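Local atomic coordinates of cytochrome C-550 (Paracoccus versutus, PDB entry 2BH4), a protein that probably carries electrons between redox partners through a covalently attached heme c. Residues Ala17-Gln22 / Thr35-Tyr40. The protein carries 1 engineered substitution. Numbering follows the deposited sequence. Where two conformers were deposited one is given.
Sequences ACHMVQ and TGPNLY. With HEC (heme c), chain B.
H19 turns its two ring nitrogens to different partners: NE2 binds the heme iron, while ND1 donates to P37 O at 2.7 Å. That bond is nearly straight (170° at the hydrogen), lies in the histidine ring plane and meets a lone pair in the carbonyl plane, so it fixes the rotation of the ring and would probably make the imidazole a stronger donor to iron. L39 CD1 sits over one face, 3.6 Å from the centroid of the H19 ring, a CH-pi contact. This is the proximal side of a class I c-type cytochrome: C18 and H19 end the CXXCH motif, with C18 SG covalently joined to heme CAC, and K100, the engineered ligand, also binds the iron.

Backbone bonds continue the pairing. G36 N donates to C18 O at 2.8 Å (169° at the hydrogen), and L39 N reaches M20 O at 3.0 Å. M20 N gives its hydrogen to a water that in turn donates to G36 O.

The amide of N38 lies along Q22 because its CG extends away from the backbone N (chi1 -171°). ND2 donates to Q22 O (2.9 Å) on a lone pair, and OD1 accepts from Q22 N at 3.0 Å. The backbone N of Y40 donates to N38 OD1 at 3.0 Å from the other face of the amide plane to that of Q22 N, closing an Asx turn. A leucine in place of N38 would probably leave Q22 N, Q22 O and Y40 N without these mates and free the turn to shift. Beyond this pairing, Q22 NE2 is satisfied by D28.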
loop_
_atom_site.group_PDB
_atom_site.type_symbol
_atom_site.label_atom_id
_atom_site.label_comp_id
_atom_site.label_asym_id
_atom_site.label_seq_id
_atom_site.Cartn_x
_atom_site.Cartn_y
_atom_site.Cartn_z
ATOM N N ALA A 17 -2.230 -7.648 -10.223
ATOM C CA ALA A 17 -1.348 -8.760 -10.547
ATOM C C ALA A 17 -0.681 -9.268 -9.270
ATOM O O ALA A 17 -0.445 -10.471 -9.109
ATOM C CB ALA A 17 -0.298 -8.357 -11.546
ATOM N N CYS A 18 -0.363 -8.338 -8.376
ATOM C CA CYS A 18 0.344 -8.649 -7.158
ATOM C C CYS A 18 -0.465 -8.617 -5.868
ATOM O O CYS A 18 -0.129 -9.323 -4.917
ATOM C CB CYS A 18 1.514 -7.691 -7.045
ATOM S SG CYS A 18 2.671 -7.884 -8.417
ATOM N N HIS A 19 -1.497 -7.777 -5.844
ATOM C CA HIS A 19 -2.288 -7.528 -4.651
ATOM C C HIS A 19 -3.748 -7.881 -4.821
ATOM O O HIS A 19 -4.350 -7.595 -5.859
ATOM C CB HIS A 19 -2.271 -6.030 -4.319
ATOM C CG HIS A 19 -0.952 -5.488 -3.854
ATOM N ND1 HIS A 19 -0.500 -5.604 -2.554
ATOM C CD2 HIS A 19 -0.047 -4.709 -4.495
ATOM C CE1 HIS A 19 0.632 -4.934 -2.423
ATOM N NE2 HIS A 19 0.930 -4.381 -3.588
ATOM N N MET A 20 -4.346 -8.414 -3.763
ATOM C CA MET A 20 -5.806 -8.495 -3.697
ATOM C C MET A 20 -6.354 -7.464 -2.729
ATOM O O MET A 20 -5.612 -6.849 -1.969
ATOM C CB MET A 20 -6.265 -9.880 -3.266
ATOM C CG MET A 20 -6.000 -10.194 -1.823
ATOM S SD MET A 20 -6.420 -11.879 -1.376
ATOM C CE MET A 20 -5.179 -12.783 -2.271
ATOM N N VAL A 21 -7.666 -7.281 -2.797
ATOM C CA VAL A 21 -8.419 -6.523 -1.796
ATOM C C VAL A 21 -9.522 -7.486 -1.371
ATOM O O VAL A 21 -10.490 -7.719 -2.116
ATOM C CB VAL A 21 -8.995 -5.213 -2.356
ATOM C CG1 VAL A 21 -9.779 -4.467 -1.280
ATOM C CG2 VAL A 21 -7.868 -4.332 -2.902
ATOM N N GLN A 22 -9.324 -8.091 -0.209
ATOM C CA GLN A 22 -10.229 -9.119 0.309
ATOM C C GLN A 22 -10.602 -8.814 1.755
ATOM O O GLN A 22 -9.745 -8.618 2.608
ATOM C CB GLN A 22 -9.557 -10.492 0.209
ATOM C CG GLN A 22 -10.496 -11.653 0.467
ATOM C CD GLN A 22 -9.756 -12.978 0.481
ATOM O OE1 GLN A 22 -9.184 -13.378 1.496
ATOM N NE2 GLN A 22 -9.753 -13.657 -0.656
ATOM N N THR A 35 1.628 -11.879 -4.321
ATOM C CA THR A 35 2.996 -11.407 -4.341
ATOM C C THR A 35 3.175 -10.221 -3.367
ATOM O O THR A 35 4.202 -10.075 -2.714
ATOM C CB THR A 35 3.409 -11.007 -5.790
ATOM O OG1 THR A 35 3.491 -12.210 -6.563
ATOM C CG2 THR A 35 4.736 -10.323 -5.781
ATOM N N GLY A 36 2.179 -9.344 -3.304
ATOM C CA GLY A 36 2.162 -8.282 -2.308
ATOM C C GLY A 36 1.039 -8.577 -1.334
ATOM O O GLY A 36 0.166 -9.389 -1.632
ATOM N N PRO A 37 1.023 -7.901 -0.181
ATOM C CA PRO A 37 0.001 -8.186 0.808
ATOM C C PRO A 37 -1.413 -7.683 0.444
ATOM O O PRO A 37 -1.601 -6.790 -0.397
ATOM C CB PRO A 37 0.521 -7.466 2.057
ATOM C CG PRO A 37 1.397 -6.432 1.566
ATOM C CD PRO A 37 2.021 -6.943 0.318
ATOM N N ASN A 38 -2.403 -8.279 1.086
ATOM C CA ASN A 38 -3.788 -7.841 0.958
ATOM C C ASN A 38 -3.850 -6.357 1.334
ATOM O O ASN A 38 -3.294 -5.938 2.365
ATOM C CB ASN A 38 -4.641 -8.669 1.925
ATOM C CG ASN A 38 -6.147 -8.478 1.757
ATOM O OD1 ASN A 38 -6.644 -7.640 1.003
ATOM N ND2 ASN A 38 -6.893 -9.329 2.447
ATOM N N LEU A 39 -4.510 -5.576 0.480
ATOM C CA LEU A 39 -4.636 -4.130 0.692
ATOM C C LEU A 39 -5.980 -3.705 1.257
ATOM O O LEU A 39 -6.171 -2.516 1.516
ATOM C CB LEU A 39 -4.288 -3.347 -0.589
ATOM C CG LEU A 39 -2.844 -3.494 -1.079
ATOM C CD1 LEU A 39 -2.601 -2.731 -2.357
ATOM C CD2 LEU A 39 -1.858 -3.075 -0.013
ATOM N N TYR A 40 -6.901 -4.644 1.480
ATOM C CA TYR A 40 -8.093 -4.297 2.228
ATOM C C TYR A 40 -7.642 -3.697 3.559
ATOM O O TYR A 40 -6.828 -4.275 4.260
ATOM C CB TYR A 40 -8.984 -5.499 2.539
ATOM C CG TYR A 40 -10.120 -5.128 3.474
ATOM C CD1 TYR A 40 -9.946 -5.103 4.857
ATOM C CD2 TYR A 40 -11.348 -4.732 2.962
ATOM C CE1 TYR A 40 -10.982 -4.703 5.705
ATOM C CE2 TYR A 40 -12.383 -4.358 3.785
ATOM C CZ TYR A 40 -12.208 -4.338 5.150
ATOM O OH TYR A 40 -13.267 -3.950 5.947
HETATM FE FE HEC B . 2.467 -3.063 -3.926
HETATM C CHA HEC B . 3.666 -3.380 -0.763
HETATM C CHB HEC B . 0.283 -0.664 -2.855
HETATM C CHC HEC B . 1.521 -2.454 -7.165
HETATM C CHD HEC B . 4.160 -5.839 -4.951
HETATM N NA HEC B . 2.066 -2.196 -2.155
HETATM C C1A HEC B . 2.679 -2.442 -0.945
HETATM C C2A HEC B . 2.141 -1.595 0.082
HETATM C C3A HEC B . 1.204 -0.836 -0.510
HETATM C C4A HEC B . 1.141 -1.197 -1.917
HETATM C CMA HEC B . 0.350 0.237 0.170
HETATM C CAA HEC B . 2.546 -1.634 1.560
HETATM C CBA HEC B . 1.636 -2.653 2.242
HETATM C CGA HEC B . 1.895 -2.903 3.709
HETATM O O1A HEC B . 1.268 -3.872 4.252
HETATM O O2A HEC B . 2.689 -2.167 4.355
HETATM N NB HEC B . 1.146 -1.799 -4.842
HETATM C C1B HEC B . 0.280 -0.944 -4.197
HETATM C C2B HEC B . -0.549 -0.306 -5.196
HETATM C C3B HEC B . -0.169 -0.760 -6.383
HETATM C C4B HEC B . 0.885 -1.738 -6.195
HETATM C CMB HEC B . -1.663 0.703 -4.877
HETATM C CAB HEC B . -0.726 -0.337 -7.759
HETATM C CBB HEC B . -0.554 0.987 -8.050
HETATM N NC HEC B . 2.759 -3.955 -5.697
HETATM C C1C HEC B . 2.339 -3.548 -6.930
HETATM C C2C HEC B . 2.801 -4.474 -7.940
HETATM C C3C HEC B . 3.538 -5.426 -7.353
HETATM C C4C HEC B . 3.496 -5.116 -5.928
HETATM C CMC HEC B . 2.477 -4.321 -9.439
HETATM C CAC HEC B . 4.259 -6.652 -7.978
HETATM C CBC HEC B . 5.079 -6.533 -9.058
HETATM N ND HEC B . 3.692 -4.368 -3.032
HETATM C C1D HEC B . 4.320 -5.438 -3.654
HETATM C C2D HEC B . 5.257 -6.047 -2.737
HETATM C C3D HEC B . 5.114 -5.293 -1.467
HETATM C C4D HEC B . 4.124 -4.237 -1.713
HETATM C CMD HEC B . 6.196 -7.238 -2.954
HETATM C CAD HEC B . 5.967 -5.552 -0.210
HETATM C CBD HEC B . 7.077 -4.488 -0.314
HETATM C CGD HEC B . 8.298 -4.780 0.554
HETATM O O1D HEC B . 8.225 -5.706 1.392
HETATM O O2D HEC B . 9.324 -4.064 0.431
HETATM O O HOH W 1 1.351 -12.093 -7.920
HETATM O O HOH W 2 -2.445 -9.926 -1.890
#